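Local structure of nucleoporin nup120 (Schizosaccharomyces pombe, 4GQ2) at residues L372-Q377 / I534-K539; H426-N431 / L462-L467. The protein serves as a structural constituent of the nuclear pore complex, and nucleoporins of this kind can also dock transiently associated nuclear transport factors. All coordinates share one frame; numbering follows the deposited sequence.

Contact 1 of 2, residues L372-Q377 / I534-K539; sequences LNTVIQ and INYANK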
ATOM      1  N   LEU A 372     -13.944 -23.551 -11.115  1.00 54.22           N
ATOM      2  CA  LEU A 372     -13.521 -22.322 -10.449  1.00 52.82           C
ATOM      3  C   LEU A 372     -14.083 -21.016 -11.016  1.00 56.98           C
ATOM      4  O   LEU A 372     -13.667 -19.928 -10.611  1.00 59.80           O
ATOM      5  CB  LEU A 372     -11.989 -22.272 -10.434  1.00 44.95           C
ATOM      6  CG  LEU A 372     -11.249 -23.420  -9.750  1.00 39.79           C
ATOM      7  CD1 LEU A 372      -9.754 -23.253  -9.956  1.00 41.04           C
ATOM      8  CD2 LEU A 372     -11.583 -23.476  -8.264  1.00 42.29           C
ATOM      9  N   ASN A 373     -15.016 -21.130 -11.957  1.00 57.14           N
ATOM     10  CA  ASN A 373     -15.673 -19.970 -12.554  1.00 48.25           C
ATOM     11  C   ASN A 373     -17.013 -19.708 -11.890  1.00 43.11           C
ATOM     12  O   ASN A 373     -17.645 -20.637 -11.386  1.00 49.15           O
ATOM     13  CB  ASN A 373     -15.877 -20.185 -14.059  1.00 61.09           C
ATOM     14  CG  ASN A 373     -14.592 -20.054 -14.852  1.00 62.99           C
ATOM     15  OD1 ASN A 373     -14.205 -20.973 -15.571  1.00 63.18           O
ATOM     16  ND2 ASN A 373     -13.922 -18.911 -14.728  1.00 61.81           N
ATOM     17  N   THR A 374     -17.458 -18.452 -11.919  1.00 39.31           N
ATOM     18  CA  THR A 374     -18.646 -18.037 -11.179  1.00 43.02           C
ATOM     19  C   THR A 374     -19.418 -16.909 -11.877  1.00 47.09           C
ATOM     20  O   THR A 374     -18.821 -15.950 -12.369  1.00 49.91           O
ATOM     21  CB  THR A 374     -18.249 -17.564  -9.759  1.00 43.42           C
ATOM     22  OG1 THR A 374     -17.452 -18.569  -9.118  1.00 45.28           O
ATOM     23  CG2 THR A 374     -19.478 -17.284  -8.910  1.00 37.93           C
ATOM     24  N   VAL A 375     -20.746 -17.028 -11.909  1.00 43.43           N
ATOM     25  CA  VAL A 375     -21.613 -15.930 -12.349  1.00 41.84           C
ATOM     26  C   VAL A 375     -22.701 -15.648 -11.320  1.00 42.71           C
ATOM     27  O   VAL A 375     -23.331 -16.564 -10.795  1.00 48.85           O
ATOM     28  CB  VAL A 375     -22.264 -16.185 -13.733  1.00 41.98           C
ATOM     29  CG1 VAL A 375     -23.180 -15.025 -14.117  1.00 38.34           C
ATOM     30  CG2 VAL A 375     -21.201 -16.371 -14.809  1.00 39.68           C
ATOM     31  N   ILE A 376     -22.907 -14.370 -11.028  1.00 48.12           N
ATOM     32  CA  ILE A 376     -23.998 -13.952 -10.157  1.00 49.65           C
ATOM     33  C   ILE A 376     -25.048 -13.211 -10.981  1.00 50.97           C
ATOM     34  O   ILE A 376     -24.713 -12.341 -11.794  1.00 49.57           O
ATOM     35  CB  ILE A 376     -23.498 -13.101  -8.959  1.00 44.95           C
ATOM     36  CG1 ILE A 376     -22.914 -13.991  -7.858  1.00 47.46           C
ATOM     37  CG2 ILE A 376     -24.635 -12.311  -8.334  1.00 46.94           C
ATOM     38  CD1 ILE A 376     -21.522 -14.510  -8.133  1.00 56.89           C
ATOM     39  N   GLN A 377     -26.312 -13.574 -10.769  1.00 49.91           N
ATOM     40  CA  GLN A 377     -27.435 -12.915 -11.430  1.00 50.97           C
ATOM     41  C   GLN A 377     -28.430 -12.364 -10.419  1.00 53.59           C
ATOM     42  O   GLN A 377     -28.718 -13.009  -9.407  1.00 56.18           O
ATOM     43  CB  GLN A 377     -28.182 -13.899 -12.330  1.00 64.53           C
ATOM     44  CG  GLN A 377     -27.380 -14.523 -13.461  1.00 62.33           C
ATOM     45  CD  GLN A 377     -28.190 -15.554 -14.230  1.00 66.00           C
ATOM     46  OE1 GLN A 377     -29.183 -16.084 -13.722  1.00 62.36           O
ATOM     47  NE2 GLN A 377     -27.771 -15.845 -15.457  1.00 61.60           N
ATOM     48  N   ILE A 534     -21.144 -12.917  -0.625  1.00 40.38           N
ATOM     49  CA  ILE A 534     -20.801 -14.000  -1.538  1.00 41.70           C
ATOM     50  C   ILE A 534     -19.616 -14.738  -0.943  1.00 40.87           C
ATOM     51  O   ILE A 534     -18.567 -14.135  -0.708  1.00 43.17           O
ATOM     52  CB  ILE A 534     -20.394 -13.463  -2.924  1.00 40.37           C
ATOM     53  CG1 ILE A 534     -21.532 -12.654  -3.548  1.00 45.17           C
ATOM     54  CG2 ILE A 534     -19.990 -14.605  -3.834  1.00 40.38           C
ATOM     55  CD1 ILE A 534     -21.064 -11.655  -4.586  1.00 56.83           C
ATOM     56  N   ASN A 535     -19.776 -16.039  -0.717  1.00 40.60           N
ATOM     57  CA  ASN A 535     -18.755 -16.823  -0.029  1.00 36.55           C
ATOM     58  C   ASN A 535     -17.969 -17.738  -0.943  1.00 36.95           C
ATOM     59  O   ASN A 535     -18.514 -18.705  -1.488  1.00 45.92           O
ATOM     60  CB  ASN A 535     -19.381 -17.613   1.122  1.00 38.76           C
ATOM     61  CG  ASN A 535     -20.081 -16.717   2.113  1.00 42.34           C
ATOM     62  OD1 ASN A 535     -19.465 -15.815   2.681  1.00 40.51           O
ATOM     63  ND2 ASN A 535     -21.379 -16.946   2.318  1.00 42.56           N
ATOM     64  N   TYR A 536     -16.691 -17.408  -1.124  1.00 35.79           N
ATOM     65  CA  TYR A 536     -15.769 -18.228  -1.908  1.00 32.15           C
ATOM     66  C   TYR A 536     -14.950 -19.057  -0.937  1.00 31.44           C
ATOM     67  O   TYR A 536     -15.031 -18.846   0.267  1.00 31.32           O
ATOM     68  CB  TYR A 536     -14.848 -17.362  -2.783  1.00 34.17           C
ATOM     69  CG  TYR A 536     -15.574 -16.522  -3.817  1.00 37.50           C
ATOM     70  CD1 TYR A 536     -15.948 -17.065  -5.041  1.00 34.46           C
ATOM     71  CD2 TYR A 536     -15.884 -15.183  -3.569  1.00 40.50           C
ATOM     72  CE1 TYR A 536     -16.615 -16.311  -5.988  1.00 35.61           C
ATOM     73  CE2 TYR A 536     -16.542 -14.414  -4.518  1.00 38.95           C
ATOM     74  CZ  TYR A 536     -16.911 -14.990  -5.723  1.00 43.41           C
ATOM     75  OH  TYR A 536     -17.568 -14.252  -6.674  1.00 49.06           O
ATOM     76  N   ALA A 537     -14.147 -19.974  -1.469  1.00 37.50           N
ATOM     77  CA  ALA A 537     -13.405 -20.935  -0.656  1.00 37.66           C
ATOM     78  C   ALA A 537     -12.279 -20.323   0.173  1.00 40.78           C
ATOM     79  O   ALA A 537     -11.778 -20.975   1.096  1.00 45.05           O
ATOM     80  CB  ALA A 537     -12.877 -22.068  -1.526  1.00 38.13           C
ATOM     81  N   ASN A 538     -11.864 -19.098  -0.153  1.00 35.22           N
ATOM     82  CA  ASN A 538     -10.934 -18.355   0.724  1.00 43.32           C
ATOM     83  C   ASN A 538     -11.079 -16.834   0.659  1.00 46.51           C
ATOM     84  O   ASN A 538     -10.146 -16.093   0.972  1.00 43.39           O
ATOM     85  CB  ASN A 538      -9.460 -18.834   0.596  1.00 31.74           C
ATOM     86  CG  ASN A 538      -8.724 -18.258  -0.613  1.00 37.19           C
ATOM     87  OD1 ASN A 538      -7.488 -18.316  -0.674  1.00 39.04           O
ATOM     88  ND2 ASN A 538      -9.461 -17.712  -1.574  1.00 28.47           N
ATOM     89  N   LYS A 539     -12.271 -16.393   0.256  1.00 41.63           N
ATOM     90  CA  LYS A 539     -12.594 -14.979   0.091  1.00 41.80           C
ATOM     91  C   LYS A 539     -14.078 -14.725   0.404  1.00 41.58           C
ATOM     92  O   LYS A 539     -14.919 -15.598   0.170  1.00 39.00           O
ATOM     93  CB  LYS A 539     -12.278 -14.535  -1.345  1.00 39.78           C
ATOM     94  CG  LYS A 539     -10.819 -14.707  -1.753  1.00 40.87           C
ATOM     95  CD  LYS A 539     -10.574 -14.283  -3.189  1.00 41.28           C
ATOM     96  CE  LYS A 539      -9.116 -14.452  -3.596  1.00 41.32           C
ATOM     97  NZ  LYS A 539      -8.770 -15.861  -3.942  1.00 35.01           N
TER
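The side chains of Thr374 and Tyr536 come from opposite directions, and OG1 of Thr374 meets the ring edge in van der Waals contact, in the plane of the ring, 3.9 Å from CE1 of Tyr536. The ring gets there because CG of Tyr536 is anti to the carbonyl carbon (chi1 -62°), which carries its end closer to segment 372-377 than its CB direction suggests. At the far end of the ring, CD1 of Ile376 approaches OH of Tyr536 at 4.2 Å. No hydrogen bond spans the segments.

The apolar pair is formed by two isoleucines: CG1 of Ile376 meets CD1 of Ile534 at 4.4 Å. Strands 373-377 and 534-536 run antiparallel at 173°, but their axes stay 10.9 Å apart, so side chains rather than backbone fill the interval. Strands 390-395, 3-11 and 539-544 separate them in the sheet order, consistent with two neighbouring beta-propeller blades packed face to face, the second including the N-terminal strand 3-11. Ile520, Ile543 and Leu5 pack around these side chains.

Polar bonds hold the turn at the end of 534-539. Tyr536 N donates to Lys539 O at 2.8 Å, closing the tight turn between strands 532-536 and 539-544, and Arg75 binds the carbonyl oxygens of both residues. Salt bridges from Lys539 NZ to Asp514 and Asp518 tie the turn to the end of helix 492-515 and the loop that follows it.

Contact 2 of 2, residues H426-N431 / L462-L467; sequences HIFAHN and LTISEL
A helix-to-helix contact within the helical region between strands 390-395 and 520-525 brings Phe428, on helix 419-428, against Ile464 and Leu467 in the first turn of helix 464-478. One aromatic ring does all the touching from its side. Its CE2 lies 4.1 Å from CD2 of Leu467, a methyl sitting at the ring edge near the ring plane, while CZ is 4.2 Å from CG of the same leucine. CD1 of Ile464 comes to CE2 as well, at 4.2 Å, obliquely to the ring. With CG1 of Ile464 anti to the backbone N (chi1 -174°), the branch ending in CD1 is swung over to segment 426-431 and reaches the ring although the CB bond does not point there, sliding past the phenylalanine in the opposite direction.

Thr463 occupies the N-cap position, its OG1 accepting a weak bond from Glu466 N at 3.4 Å. Leu467 N donates to Thr463 O at 2.8 Å, the i to i+4 bond that opens the helix.

Ile437 and Leu441 of helix 434-443 extend the apolar surface on the Phe428 and Leu467 sides respectively, and Phe428 also touches Val471 one turn further along. Apolar side chains shared in this way among several helices are typical of a small helical bundle, here inserted between strands of the propeller domain.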
ATOM      1  N   HIS A 426       3.349  -5.767  -7.300  1.00 40.34           N
ATOM      2  CA  HIS A 426       2.303  -6.473  -8.023  1.00 42.56           C
ATOM      3  C   HIS A 426       1.762  -7.682  -7.297  1.00 43.86           C
ATOM      4  O   HIS A 426       0.552  -7.893  -7.251  1.00 59.37           O
ATOM      5  CB  HIS A 426       2.791  -6.868  -9.417  1.00 51.50           C
ATOM      6  CG  HIS A 426       1.825  -7.751 -10.162  1.00 67.60           C
ATOM      7  ND1 HIS A 426       1.947  -9.091 -10.196  1.00 85.68           N
ATOM      8  CD2 HIS A 426       0.673  -7.443 -10.882  1.00 82.01           C
ATOM      9  CE1 HIS A 426       0.936  -9.616 -10.911  1.00 90.23           C
ATOM     10  NE2 HIS A 426       0.156  -8.606 -11.331  1.00 89.95           N
ATOM     11  N   ILE A 427       2.647  -8.485  -6.724  1.00 37.83           N
ATOM     12  CA  ILE A 427       2.232  -9.695  -6.014  1.00 38.82           C
ATOM     13  C   ILE A 427       1.487  -9.397  -4.704  1.00 42.51           C
ATOM     14  O   ILE A 427       0.534 -10.094  -4.363  1.00 45.45           O
ATOM     15  CB  ILE A 427       3.440 -10.612  -5.753  1.00 38.59           C
ATOM     16  CG1 ILE A 427       3.972 -11.147  -7.085  1.00 35.18           C
ATOM     17  CG2 ILE A 427       3.074 -11.760  -4.813  1.00 38.71           C
ATOM     18  CD1 ILE A 427       5.336 -11.794  -6.989  1.00 31.35           C
ATOM     19  N   PHE A 428       1.917  -8.366  -3.978  1.00 36.49           N
ATOM     20  CA  PHE A 428       1.306  -8.044  -2.689  1.00 42.26           C
ATOM     21  C   PHE A 428       0.103  -7.099  -2.748  1.00 43.51           C
ATOM     22  O   PHE A 428      -0.519  -6.824  -1.726  1.00 58.93           O
ATOM     23  CB  PHE A 428       2.364  -7.558  -1.697  1.00 32.21           C
ATOM     24  CG  PHE A 428       3.154  -8.679  -1.090  1.00 33.66           C
ATOM     25  CD1 PHE A 428       4.308  -9.153  -1.712  1.00 31.61           C
ATOM     26  CD2 PHE A 428       2.716  -9.301   0.076  1.00 32.08           C
ATOM     27  CE1 PHE A 428       5.023 -10.207  -1.164  1.00 39.61           C
ATOM     28  CE2 PHE A 428       3.426 -10.354   0.629  1.00 33.55           C
ATOM     29  CZ  PHE A 428       4.582 -10.806   0.009  1.00 39.05           C
ATOM     30  N   ALA A 429      -0.229  -6.633  -3.948  1.00 43.84           N
ATOM     31  CA  ALA A 429      -1.395  -5.786  -4.155  1.00 60.00           C
ATOM     32  C   ALA A 429      -2.361  -6.455  -5.126  1.00 58.47           C
ATOM     33  O   ALA A 429      -3.123  -5.785  -5.816  1.00 72.20           O
ATOM     34  CB  ALA A 429      -0.973  -4.410  -4.667  1.00 57.44           C
ATOM     35  N   HIS A 430      -2.339  -7.783  -5.163  1.00 72.55           N
ATOM     36  CA  HIS A 430      -3.100  -8.516  -6.168  1.00 82.04           C
ATOM     37  C   HIS A 430      -4.430  -9.053  -5.704  1.00 84.79           C
ATOM     38  O   HIS A 430      -5.194  -9.595  -6.505  1.00 89.36           O
ATOM     39  CB  HIS A 430      -2.251  -9.630  -6.767  1.00 82.75           C
ATOM     40  CG  HIS A 430      -2.666 -10.017  -8.162  1.00 87.87           C
ATOM     41  ND1 HIS A 430      -3.247 -11.197  -8.443  1.00109.60           N
ATOM     42  CD2 HIS A 430      -2.584  -9.319  -9.364  1.00 87.62           C
ATOM     43  CE1 HIS A 430      -3.513 -11.260  -9.761  1.00120.20           C
ATOM     44  NE2 HIS A 430      -3.107 -10.109 -10.323  1.00105.88           N
ATOM     45  N   ASN A 431      -4.722  -8.897  -4.413  1.00 72.08           N
ATOM     46  CA  ASN A 431      -5.963  -9.403  -3.812  1.00 67.70           C
ATOM     47  C   ASN A 431      -6.021 -10.934  -3.683  1.00 61.38           C
ATOM     48  O   ASN A 431      -7.095 -11.517  -3.533  1.00 52.81           O
ATOM     49  CB  ASN A 431      -7.207  -8.861  -4.539  1.00 80.90           C
ATOM     50  CG  ASN A 431      -7.264  -7.343  -4.551  1.00 96.33           C
ATOM     51  OD1 ASN A 431      -6.280  -6.672  -4.870  1.00 94.62           O
ATOM     52  ND2 ASN A 431      -8.428  -6.792  -4.212  1.00 94.51           N
ATOM     53  N   LEU A 462       5.275 -14.838  10.882  1.00 67.83           N
ATOM     54  CA  LEU A 462       5.936 -13.723  10.209  1.00 64.72           C
ATOM     55  C   LEU A 462       4.979 -12.554  10.026  1.00 62.23           C
ATOM     56  O   LEU A 462       3.808 -12.745   9.679  1.00 55.62           O
ATOM     57  CB  LEU A 462       6.486 -14.157   8.841  1.00 59.95           C
ATOM     58  CG  LEU A 462       7.990 -14.387   8.637  1.00 68.74           C
ATOM     59  CD1 LEU A 462       8.632 -15.213   9.751  1.00 58.32           C
ATOM     60  CD2 LEU A 462       8.239 -15.015   7.267  1.00 56.46           C
ATOM     61  N   THR A 463       5.486 -11.347  10.268  1.00 61.48           N
ATOM     62  CA  THR A 463       4.764 -10.126   9.939  1.00 60.68           C
ATOM     63  C   THR A 463       4.727  -9.978   8.422  1.00 61.70           C
ATOM     64  O   THR A 463       5.516 -10.602   7.708  1.00 76.61           O
ATOM     65  CB  THR A 463       5.420  -8.877  10.572  1.00 69.36           C
ATOM     66  OG1 THR A 463       6.791  -8.789  10.169  1.00 65.64           O
ATOM     67  CG2 THR A 463       5.350  -8.932  12.095  1.00 68.53           C
ATOM     68  N   ILE A 464       3.808  -9.155   7.937  1.00 55.04           N
ATOM     69  CA  ILE A 464       3.641  -8.922   6.502  1.00 51.38           C
ATOM     70  C   ILE A 464       4.913  -8.370   5.832  1.00 54.37           C
ATOM     71  O   ILE A 464       5.221  -8.722   4.692  1.00 57.81           O
ATOM     72  CB  ILE A 464       2.432  -7.993   6.236  1.00 41.79           C
ATOM     73  CG1 ILE A 464       2.155  -7.862   4.738  1.00 40.40           C
ATOM     74  CG2 ILE A 464       2.643  -6.625   6.879  1.00 50.36           C
ATOM     75  CD1 ILE A 464       1.534  -9.102   4.129  1.00 49.97           C
ATOM     76  N   SER A 465       5.639  -7.509   6.543  1.00 54.31           N
ATOM     77  CA  SER A 465       6.898  -6.963   6.045  1.00 61.26           C
ATOM     78  C   SER A 465       7.965  -8.041   6.006  1.00 50.97           C
ATOM     79  O   SER A 465       8.732  -8.115   5.049  1.00 54.56           O
ATOM     80  CB  SER A 465       7.374  -5.786   6.898  1.00 61.70           C
ATOM     81  OG  SER A 465       6.581  -4.640   6.650  1.00 63.50           O
ATOM     82  N   GLU A 466       8.001  -8.873   7.045  1.00 49.49           N
ATOM     83  CA  GLU A 466       8.911 -10.007   7.086  1.00 53.33           C
ATOM     84  C   GLU A 466       8.612 -10.966   5.938  1.00 52.62           C
ATOM     85  O   GLU A 466       9.537 -11.508   5.335  1.00 43.49           O
ATOM     86  CB  GLU A 466       8.852 -10.722   8.440  1.00 56.21           C
ATOM     87  CG  GLU A 466       9.772 -10.118   9.502  1.00 68.05           C
ATOM     88  CD  GLU A 466       9.399 -10.500  10.934  1.00 69.58           C
ATOM     89  OE1 GLU A 466       8.987 -11.656  11.175  1.00 69.12           O
ATOM     90  OE2 GLU A 466       9.525  -9.633  11.829  1.00 64.74           O
ATOM     91  N   LEU A 467       7.327 -11.146   5.626  1.00 37.85           N
ATOM     92  CA  LEU A 467       6.917 -12.005   4.512  1.00 44.05           C
ATOM     93  C   LEU A 467       7.395 -11.448   3.171  1.00 40.19           C
ATOM     94  O   LEU A 467       7.949 -12.187   2.349  1.00 35.56           O
ATOM     95  CB  LEU A 467       5.395 -12.219   4.494  1.00 43.74           C
ATOM     96  CG  LEU A 467       4.835 -13.190   3.448  1.00 38.02           C
ATOM     97  CD1 LEU A 467       5.427 -14.584   3.613  1.00 33.86           C
ATOM     98  CD2 LEU A 467       3.318 -13.245   3.535  1.00 33.32           C
TER

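How the contacts relate
Contact 1 belongs to the core, with every touching residue buried, whereas contact 2 is partly buried: of its three touching residues, one, Leu467, is buried. They join different elements: 372-377 / 534-539 connects beta strands that three others separate in one sheet, probably across facing blades, and 426-431 / 462-467 connects helices of the insertion that lies between those strands in the chain. Neither has a hydrogen bond across it, but contact 1 places two hydroxyl-bearing side chains beside isoleucines, while contact 2 is wholly apolar around one ring. Their centres are about 23 Å apart, yet the regions adjoin: Lys539 CE packs 3.6 Å from Asn431 O, bringing the strand turn against the loop after helix 419-428.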